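Local atomic coordinates of monoglyceride lipase (Saccharomyces cerevisiae, PDB entry 4ZWN), a protein that hydrolyses monoacylglycerols to free fatty acids and glycerol, preferring monounsaturated substrates, and also takes part in the breakdown of fatty acid ethyl esters. Residues 92-97 / 121-126; 171-176 / 245-250. The protein carries 2 engineered substitutions. All coordinates share one frame; numbering follows the deposited sequence.

Contact 1: residues 92-97 / 121-126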
ATOM      1  N   PHE A  92       4.519   4.470  -9.998  1.00 38.34           N
ATOM      2  CA  PHE A  92       3.220   4.290 -10.617  1.00 32.01           C
ATOM      3  C   PHE A  92       2.215   3.912  -9.546  1.00 35.68           C
ATOM      4  O   PHE A  92       2.431   2.968  -8.786  1.00 36.40           O
ATOM      5  CB  PHE A  92       3.260   3.219 -11.710  1.00 36.45           C
ATOM      6  CG  PHE A  92       1.978   3.110 -12.497  1.00 40.22           C
ATOM      7  CD1 PHE A  92       0.924   2.340 -12.034  1.00 38.58           C
ATOM      8  CD2 PHE A  92       1.829   3.783 -13.700  1.00 40.25           C
ATOM      9  CE1 PHE A  92      -0.255   2.243 -12.754  1.00 42.85           C
ATOM     10  CE2 PHE A  92       0.654   3.689 -14.425  1.00 41.32           C
ATOM     11  CZ  PHE A  92      -0.388   2.919 -13.952  1.00 37.48           C
ATOM     12  N   THR A  93       1.120   4.657  -9.483  1.00 35.90           N
ATOM     13  CA  THR A  93       0.038   4.323  -8.573  1.00 34.93           C
ATOM     14  C   THR A  93      -1.298   4.545  -9.264  1.00 35.84           C
ATOM     15  O   THR A  93      -1.392   5.285 -10.243  1.00 33.73           O
ATOM     16  CB  THR A  93       0.104   5.149  -7.271  1.00 34.75           C
ATOM     17  OG1 THR A  93      -0.829   4.621  -6.321  1.00 44.55           O
ATOM     18  CG2 THR A  93      -0.220   6.611  -7.538  1.00 29.17           C
ATOM     19  N   PHE A  94      -2.329   3.886  -8.757  1.00 41.52           N
ATOM     20  CA  PHE A  94      -3.666   4.042  -9.302  1.00 36.99           C
ATOM     21  C   PHE A  94      -4.686   3.922  -8.183  1.00 38.11           C
ATOM     22  O   PHE A  94      -4.494   3.149  -7.244  1.00 38.04           O
ATOM     23  CB  PHE A  94      -3.935   2.998 -10.394  1.00 34.95           C
ATOM     24  CG  PHE A  94      -3.953   1.579  -9.891  1.00 34.16           C
ATOM     25  CD1 PHE A  94      -2.773   0.876  -9.716  1.00 34.69           C
ATOM     26  CD2 PHE A  94      -5.153   0.947  -9.603  1.00 38.60           C
ATOM     27  CE1 PHE A  94      -2.787  -0.429  -9.255  1.00 33.89           C
ATOM     28  CE2 PHE A  94      -5.176  -0.357  -9.145  1.00 34.44           C
ATOM     29  CZ  PHE A  94      -3.992  -1.047  -8.970  1.00 34.53           C
ATOM     30  N   ASP A  95      -5.756   4.704  -8.269  1.00 38.46           N
ATOM     31  CA  ASP A  95      -6.866   4.546  -7.344  1.00 36.00           C
ATOM     32  C   ASP A  95      -7.558   3.228  -7.666  1.00 32.38           C
ATOM     33  O   ASP A  95      -8.072   3.045  -8.767  1.00 35.78           O
ATOM     34  CB  ASP A  95      -7.843   5.724  -7.438  1.00 36.36           C
ATOM     35  CG  ASP A  95      -7.248   7.027  -6.920  1.00 37.61           C
ATOM     36  OD1 ASP A  95      -6.158   6.997  -6.308  1.00 34.84           O
ATOM     37  OD2 ASP A  95      -7.881   8.087  -7.114  1.00 35.53           O
ATOM     38  N   GLN A  96      -7.545   2.302  -6.713  1.00 31.86           N
ATOM     39  CA  GLN A  96      -8.094   0.969  -6.939  1.00 34.57           C
ATOM     40  C   GLN A  96      -9.615   0.998  -7.010  1.00 34.57           C
ATOM     41  O   GLN A  96     -10.248   1.966  -6.584  1.00 32.97           O
ATOM     42  CB  GLN A  96      -7.648   0.008  -5.835  1.00 35.71           C
ATOM     43  CG  GLN A  96      -6.144  -0.094  -5.654  1.00 33.90           C
ATOM     44  CD  GLN A  96      -5.766  -0.962  -4.468  1.00 29.16           C
ATOM     45  OE1 GLN A  96      -6.042  -2.161  -4.450  1.00 26.39           O
ATOM     46  NE2 GLN A  96      -5.142  -0.355  -3.465  1.00 29.67           N
ATOM     47  N   ARG A  97     -10.191  -0.071  -7.553  1.00 32.07           N
ATOM     48  CA  ARG A  97     -11.638  -0.215  -7.618  1.00 36.16           C
ATOM     49  C   ARG A  97     -12.238  -0.136  -6.218  1.00 35.30           C
ATOM     50  O   ARG A  97     -11.859  -0.895  -5.327  1.00 33.93           O
ATOM     51  CB  ARG A  97     -12.016  -1.538  -8.290  1.00 37.88           C
ATOM     52  CG  ARG A  97     -13.499  -1.689  -8.596  1.00 32.97           C
ATOM     53  CD  ARG A  97     -13.791  -3.059  -9.187  1.00 34.52           C
ATOM     54  NE  ARG A  97     -12.958  -3.338 -10.353  1.00 39.96           N
ATOM     55  CZ  ARG A  97     -13.364  -3.216 -11.613  1.00 42.94           C
ATOM     56  NH1 ARG A  97     -14.604  -2.829 -11.881  1.00 43.46           N
ATOM     57  NH2 ARG A  97     -12.532  -3.490 -12.609  1.00 41.70           N
ATOM     58  N   GLU A 121      -3.172  -7.180 -11.743  1.00 35.70           N
ATOM     59  CA  GLU A 121      -2.440  -7.848 -12.817  1.00 37.75           C
ATOM     60  C   GLU A 121      -2.396  -6.985 -14.072  1.00 35.52           C
ATOM     61  O   GLU A 121      -1.397  -6.975 -14.792  1.00 41.10           O
ATOM     62  CB  GLU A 121      -3.064  -9.209 -13.144  1.00 35.01           C
ATOM     63  CG  GLU A 121      -3.010 -10.232 -12.015  1.00 33.56           C
ATOM     64  CD  GLU A 121      -1.625 -10.820 -11.794  1.00 40.67           C
ATOM     65  OE1 GLU A 121      -0.663 -10.382 -12.459  1.00 42.10           O
ATOM     66  OE2 GLU A 121      -1.502 -11.734 -10.952  1.00 38.68           O
ATOM     67  N   HIS A 122      -3.479  -6.256 -14.324  1.00 36.35           N
ATOM     68  CA  HIS A 122      -3.554  -5.375 -15.484  1.00 36.71           C
ATOM     69  C   HIS A 122      -2.506  -4.268 -15.439  1.00 38.24           C
ATOM     70  O   HIS A 122      -1.865  -3.972 -16.447  1.00 41.33           O
ATOM     71  CB  HIS A 122      -4.944  -4.747 -15.598  1.00 38.94           C
ATOM     72  CG  HIS A 122      -5.023  -3.660 -16.625  1.00 42.77           C
ATOM     73  ND1 HIS A 122      -5.130  -3.918 -17.975  1.00 43.59           N
ATOM     74  CD2 HIS A 122      -4.983  -2.312 -16.501  1.00 38.20           C
ATOM     75  CE1 HIS A 122      -5.167  -2.776 -18.637  1.00 39.91           C
ATOM     76  NE2 HIS A 122      -5.078  -1.786 -17.767  1.00 35.16           N
ATOM     77  N   PHE A 123      -2.344  -3.656 -14.270  1.00 33.82           N
ATOM     78  CA  PHE A 123      -1.428  -2.531 -14.120  1.00 34.98           C
ATOM     79  C   PHE A 123       0.004  -2.992 -13.896  1.00 39.16           C
ATOM     80  O   PHE A 123       0.947  -2.240 -14.138  1.00 44.44           O
ATOM     81  CB  PHE A 123      -1.876  -1.626 -12.974  1.00 34.69           C
ATOM     82  CG  PHE A 123      -3.109  -0.835 -13.286  1.00 36.30           C
ATOM     83  CD1 PHE A 123      -3.038   0.289 -14.095  1.00 37.23           C
ATOM     84  CD2 PHE A 123      -4.340  -1.216 -12.782  1.00 38.70           C
ATOM     85  CE1 PHE A 123      -4.171   1.019 -14.392  1.00 37.40           C
ATOM     86  CE2 PHE A 123      -5.478  -0.490 -13.073  1.00 39.01           C
ATOM     87  CZ  PHE A 123      -5.393   0.631 -13.880  1.00 40.00           C
ATOM     88  N   VAL A 124       0.161  -4.226 -13.433  1.00 36.71           N
ATOM     89  CA  VAL A 124       1.482  -4.830 -13.342  1.00 36.42           C
ATOM     90  C   VAL A 124       2.029  -5.034 -14.749  1.00 40.88           C
ATOM     91  O   VAL A 124       3.153  -4.637 -15.054  1.00 44.83           O
ATOM     92  CB  VAL A 124       1.453  -6.176 -12.585  1.00 35.26           C
ATOM     93  CG1 VAL A 124       2.701  -6.989 -12.888  1.00 34.74           C
ATOM     94  CG2 VAL A 124       1.316  -5.944 -11.091  1.00 30.53           C
ATOM     95  N   GLU A 125       1.213  -5.635 -15.611  1.00 43.32           N
ATOM     96  CA  GLU A 125       1.617  -5.908 -16.985  1.00 41.17           C
ATOM     97  C   GLU A 125       1.848  -4.632 -17.786  1.00 41.69           C
ATOM     98  O   GLU A 125       2.689  -4.601 -18.683  1.00 48.02           O
ATOM     99  CB  GLU A 125       0.570  -6.775 -17.677  1.00 38.64           C
ATOM    100  CG  GLU A 125       0.454  -8.163 -17.086  1.00 42.99           C
ATOM    101  CD  GLU A 125      -0.682  -8.953 -17.691  1.00 44.52           C
ATOM    102  OE1 GLU A 125      -1.453  -8.370 -18.482  1.00 44.94           O
ATOM    103  OE2 GLU A 125      -0.803 -10.157 -17.377  1.00 43.16           O
ATOM    104  N   LYS A 126       1.097  -3.585 -17.459  1.00 38.75           N
ATOM    105  CA  LYS A 126       1.264  -2.287 -18.104  1.00 33.75           C
ATOM    106  C   LYS A 126       2.639  -1.708 -17.799  1.00 44.39           C
ATOM    107  O   LYS A 126       3.359  -1.278 -18.702  1.00 45.14           O
ATOM    108  CB  LYS A 126       0.173  -1.316 -17.647  1.00 39.04           C
ATOM    109  CG  LYS A 126       0.292   0.091 -18.224  1.00 38.08           C
ATOM    110  CD  LYS A 126      -0.742   1.024 -17.599  1.00 46.72           C
ATOM    111  CE  LYS A 126      -1.009   2.253 -18.465  1.00 48.52           C
ATOM    112  NZ  LYS A 126       0.163   3.165 -18.564  1.00 62.01           N
TER
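Phe123 lays its ring over that of Phe94 in a face-to-face stack, with centroids 4.2 Å apart and planes 17° from parallel. CD2 of Phe123 lies over the centre of the Phe94 ring, 3.7 Å above its plane, so the two rings are offset rather than eclipsed. Phe92 meets the same helix residue differently: its CE1 and CZ both approach Phe123 CD1, each at 3.7 Å, bringing that atom to the edge of the Phe92 ring. These two planes are inclined to each other, neither stacked nor edge-to-face. Beside them, the aliphatic part of Lys126 extends the apolar contact, its CD 4.1 Å from Phe92 CZ, while its amino group turns off to a salt bridge with Glu130, one helical turn on.

Around this aromatic cluster, the imidazole of His122 turns an edge to the face of Phe123 opposite Phe94, its CD2 3.7 Å above the plane of the Phe123 ring; its NE2 is hydrogen-bonded to Glu39. Phe94 reaches its partner with CG placed between the backbone N and the carbonyl carbon (chi1 65°), and its side chain also touches Phe46 and Tyr48 of strand 44-51. Phe92 is fixed in the sheet by backbone hydrogen bonds to Val64 and Leu66 of strand 62-67. Helix residues 121-126 run roughly antiparallel (155°) to strand residues 92-94, and helix 113-134 packs here on strand 89-94, a buried sheet-helix layer of the alpha/beta-hydrolase fold.

Contact 2: residues 171-176 / 245-250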
ATOM      1  N   PRO A 171       1.830  -3.675   6.808  1.00 28.22           N
ATOM      2  CA  PRO A 171       0.848  -4.433   6.028  1.00 29.73           C
ATOM      3  C   PRO A 171      -0.306  -4.946   6.880  1.00 33.33           C
ATOM      4  O   PRO A 171      -0.101  -5.337   8.028  1.00 31.74           O
ATOM      5  CB  PRO A 171       1.670  -5.596   5.465  1.00 29.80           C
ATOM      6  CG  PRO A 171       2.790  -5.762   6.429  1.00 28.91           C
ATOM      7  CD  PRO A 171       3.123  -4.377   6.894  1.00 29.33           C
ATOM      8  N   LEU A 172      -1.511  -4.927   6.317  1.00 33.41           N
ATOM      9  CA  LEU A 172      -2.679  -5.437   7.014  1.00 30.02           C
ATOM     10  C   LEU A 172      -2.636  -6.954   7.069  1.00 29.14           C
ATOM     11  O   LEU A 172      -3.060  -7.634   6.133  1.00 28.90           O
ATOM     12  CB  LEU A 172      -3.967  -4.971   6.338  1.00 29.13           C
ATOM     13  CG  LEU A 172      -5.272  -5.513   6.928  1.00 30.30           C
ATOM     14  CD1 LEU A 172      -5.430  -5.089   8.373  1.00 32.62           C
ATOM     15  CD2 LEU A 172      -6.458  -5.052   6.106  1.00 36.44           C
ATOM     16  N   ILE A 173      -2.106  -7.479   8.166  1.00 24.96           N
ATOM     17  CA  ILE A 173      -2.098  -8.915   8.393  1.00 32.60           C
ATOM     18  C   ILE A 173      -3.076  -9.234   9.525  1.00 31.11           C
ATOM     19  O   ILE A 173      -4.050  -9.958   9.325  1.00 31.23           O
ATOM     20  CB  ILE A 173      -0.679  -9.426   8.711  1.00 24.70           C
ATOM     21  CG1 ILE A 173       0.237  -9.182   7.505  1.00 26.90           C
ATOM     22  CG2 ILE A 173      -0.706 -10.899   9.058  1.00 23.77           C
ATOM     23  CD1 ILE A 173       1.649  -9.721   7.662  1.00 25.42           C
ATOM     24  N   ILE A 174      -2.826  -8.674  10.703  1.00 28.38           N
ATOM     25  CA  ILE A 174      -3.797  -8.734  11.794  1.00 25.46           C
ATOM     26  C   ILE A 174      -3.998  -7.357  12.408  1.00 26.18           C
ATOM     27  O   ILE A 174      -3.040  -6.611  12.614  1.00 26.36           O
ATOM     28  CB  ILE A 174      -3.369  -9.710  12.909  1.00 27.20           C
ATOM     29  CG1 ILE A 174      -1.901  -9.486  13.283  1.00 26.34           C
ATOM     30  CG2 ILE A 174      -3.609 -11.146  12.484  1.00 26.17           C
ATOM     31  CD1 ILE A 174      -1.488 -10.179  14.558  1.00 26.23           C
ATOM     32  N   LEU A 175      -5.248  -7.021  12.703  1.00 26.10           N
ATOM     33  CA  LEU A 175      -5.546  -5.775  13.393  1.00 28.82           C
ATOM     34  C   LEU A 175      -4.946  -5.777  14.796  1.00 27.89           C
ATOM     35  O   LEU A 175      -4.833  -6.823  15.437  1.00 24.88           O
ATOM     36  CB  LEU A 175      -7.056  -5.542  13.472  1.00 27.89           C
ATOM     37  CG  LEU A 175      -7.806  -5.351  12.154  1.00 31.29           C
ATOM     38  CD1 LEU A 175      -9.293  -5.159  12.410  1.00 31.53           C
ATOM     39  CD2 LEU A 175      -7.236  -4.169  11.393  1.00 21.68           C
ATOM     40  N   HIS A 176      -4.554  -4.594  15.254  1.00 25.41           N
ATOM     41  CA  HIS A 176      -4.078  -4.391  16.614  1.00 24.83           C
ATOM     42  C   HIS A 176      -5.263  -4.419  17.574  1.00 28.05           C
ATOM     43  O   HIS A 176      -6.335  -3.913  17.238  1.00 29.09           O
ATOM     44  CB  HIS A 176      -3.328  -3.059  16.711  1.00 31.65           C
ATOM     45  CG  HIS A 176      -2.608  -2.852  18.006  1.00 31.19           C
ATOM     46  ND1 HIS A 176      -3.248  -2.448  19.157  1.00 32.17           N
ATOM     47  CD2 HIS A 176      -1.298  -2.977  18.328  1.00 29.72           C
ATOM     48  CE1 HIS A 176      -2.365  -2.339  20.135  1.00 31.54           C
ATOM     49  NE2 HIS A 176      -1.174  -2.656  19.658  1.00 29.72           N
ATOM     50  N   LYS A 245      -5.132 -14.908   6.424  1.00 35.51           N
ATOM     51  CA  LYS A 245      -4.606 -16.079   5.734  1.00 37.44           C
ATOM     52  C   LYS A 245      -3.095 -16.156   5.899  1.00 34.54           C
ATOM     53  O   LYS A 245      -2.531 -17.234   6.091  1.00 34.76           O
ATOM     54  CB  LYS A 245      -4.976 -16.043   4.248  1.00 35.61           C
ATOM     55  CG  LYS A 245      -4.328 -17.148   3.420  1.00 35.17           C
ATOM     56  CD  LYS A 245      -4.718 -17.042   1.954  1.00 31.30           C
ATOM     57  CE  LYS A 245      -4.376 -15.666   1.399  1.00 36.01           C
ATOM     58  NZ  LYS A 245      -4.864 -15.483   0.004  1.00 40.03           N
ATOM     59  N   LEU A 246      -2.445 -15.000   5.832  1.00 31.90           N
ATOM     60  CA  LEU A 246      -1.001 -14.936   5.994  1.00 36.65           C
ATOM     61  C   LEU A 246      -0.594 -15.201   7.440  1.00 32.81           C
ATOM     62  O   LEU A 246       0.423 -15.840   7.696  1.00 26.75           O
ATOM     63  CB  LEU A 246      -0.472 -13.577   5.532  1.00 28.34           C
ATOM     64  CG  LEU A 246      -0.587 -13.319   4.029  1.00 28.20           C
ATOM     65  CD1 LEU A 246       0.047 -11.986   3.655  1.00 24.33           C
ATOM     66  CD2 LEU A 246       0.039 -14.463   3.242  1.00 25.86           C
ATOM     67  N   TYR A 247      -1.398 -14.713   8.383  1.00 33.48           N
ATOM     68  CA  TYR A 247      -1.063 -14.830   9.799  1.00 34.24           C
ATOM     69  C   TYR A 247      -1.206 -16.259  10.305  1.00 34.73           C
ATOM     70  O   TYR A 247      -0.393 -16.733  11.097  1.00 33.39           O
ATOM     71  CB  TYR A 247      -1.935 -13.901  10.642  1.00 30.69           C
ATOM     72  CG  TYR A 247      -1.571 -13.931  12.106  1.00 33.06           C
ATOM     73  CD1 TYR A 247      -0.383 -13.364  12.553  1.00 29.56           C
ATOM     74  CD2 TYR A 247      -2.408 -14.528  13.042  1.00 27.12           C
ATOM     75  CE1 TYR A 247      -0.039 -13.388  13.889  1.00 29.18           C
ATOM     76  CE2 TYR A 247      -2.071 -14.557  14.383  1.00 28.80           C
ATOM     77  CZ  TYR A 247      -0.885 -13.986  14.799  1.00 27.69           C
ATOM     78  OH  TYR A 247      -0.539 -14.012  16.128  1.00 31.73           O
ATOM     79  N   LYS A 248      -2.252 -16.937   9.852  1.00 30.25           N
ATOM     80  CA  LYS A 248      -2.467 -18.324  10.224  1.00 35.99           C
ATOM     81  C   LYS A 248      -1.449 -19.220   9.527  1.00 35.85           C
ATOM     82  O   LYS A 248      -0.926 -20.160  10.127  1.00 36.45           O
ATOM     83  CB  LYS A 248      -3.896 -18.755   9.888  1.00 34.18           C
ATOM     84  CG  LYS A 248      -4.028 -20.221   9.514  1.00 49.67           C
ATOM     85  CD  LYS A 248      -5.472 -20.689   9.586  1.00 58.37           C
ATOM     86  CE  LYS A 248      -5.902 -20.913  11.027  1.00 52.24           C
ATOM     87  NZ  LYS A 248      -5.096 -21.986  11.674  1.00 61.21           N
ATOM     88  N   ASN A 249      -1.156 -18.906   8.266  1.00 34.80           N
ATOM     89  CA  ASN A 249      -0.188 -19.658   7.466  1.00 40.31           C
ATOM     90  C   ASN A 249      -0.466 -21.157   7.488  1.00 37.74           C
ATOM     91  O   ASN A 249       0.409 -21.961   7.816  1.00 40.01           O
ATOM     92  CB  ASN A 249       1.240 -19.387   7.946  1.00 37.78           C
ATOM     93  CG  ASN A 249       2.289 -19.849   6.948  1.00 35.88           C
ATOM     94  OD1 ASN A 249       2.029 -19.913   5.745  1.00 32.14           O
ATOM     95  ND2 ASN A 249       3.478 -20.177   7.443  1.00 32.83           N
ATOM     96  N   GLU A 250      -1.695 -21.518   7.141  1.00 41.21           N
ATOM     97  CA  GLU A 250      -2.139 -22.903   7.183  1.00 44.75           C
ATOM     98  C   GLU A 250      -1.410 -23.746   6.141  1.00 41.63           C
ATOM     99  O   GLU A 250      -1.339 -23.376   4.967  1.00 41.32           O
ATOM    100  CB  GLU A 250      -3.654 -22.974   6.972  1.00 49.76           C
ATOM    101  CG  GLU A 250      -4.261 -24.345   7.216  1.00 58.30           C
ATOM    102  CD  GLU A 250      -5.776 -24.331   7.129  1.00 73.95           C
ATOM    103  OE1 GLU A 250      -6.345 -23.280   6.760  1.00 69.06           O
ATOM    104  OE2 GLU A 250      -6.399 -25.371   7.432  1.00 90.55           O
TER
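Ile174 presses its CG2 methyl onto one face of the Tyr247 ring, a CH-pi contact with the methyl 3.8 Å from the centroid and 26° off the ring normal. The methyl is displaced toward the rim and comes within 3.5 Å of Tyr247 CG, while CD1 of the same isoleucine reaches the far half of the ring, 3.6 Å from Tyr247 CE1. With CG1 lodged between the backbone N and the carbonyl carbon (chi1 47°), the two branches of Ile174 spread along the ring. Ile173 approaches nearer the helix backbone: its CG2 lies 3.6 Å from Tyr247 CB and more loosely, at 4.4 Å, from Leu246 CB.

The close packing is thus at the base and face of Tyr247, although both it and Ile174 are partly exposed to solvent; the looser contact, Ile173 with Leu246, lies on the buried side. Lys282 makes a cation-pi contact with Tyr247 and also hydrogen-bonds to its backbone O. Were Tyr247 replaced by an alanine, Ile174 would probably lose the aromatic face it rests on and Lys282 its cation-pi partner. On the buried side Ile173 touches Phe283 of helix 277-286 and Leu246 touches Asn152 of helix 145-156. Leu172 makes a backbone hydrogen bond with Ser144, the inferred nucleophile. The contact packs the C-terminal end of helix 233-248 against the loop after strand 165-169, close to the probable catalytic site of an alpha/beta hydrolase.

Overall arrangement
The two contacts lie in different parts of the same alpha/beta-hydrolase domain, with centres 24 Å apart and nearest atoms about 11 Å apart, and they do not touch. Contact 1 belongs to strand 89-94, three positions across the central sheet from strand 165-169, whose following loop forms one side of contact 2. Between them lie strands 62-67 and 138-143, the latter leading into the GXSXG motif that carries Ser144. Contact 1 lies away from the inferred catalytic residues, whereas in contact 2 the side chain of Ile173 is about 9 Å from that of Ser144 and that of Ile174 about 10 Å from that of Asp272.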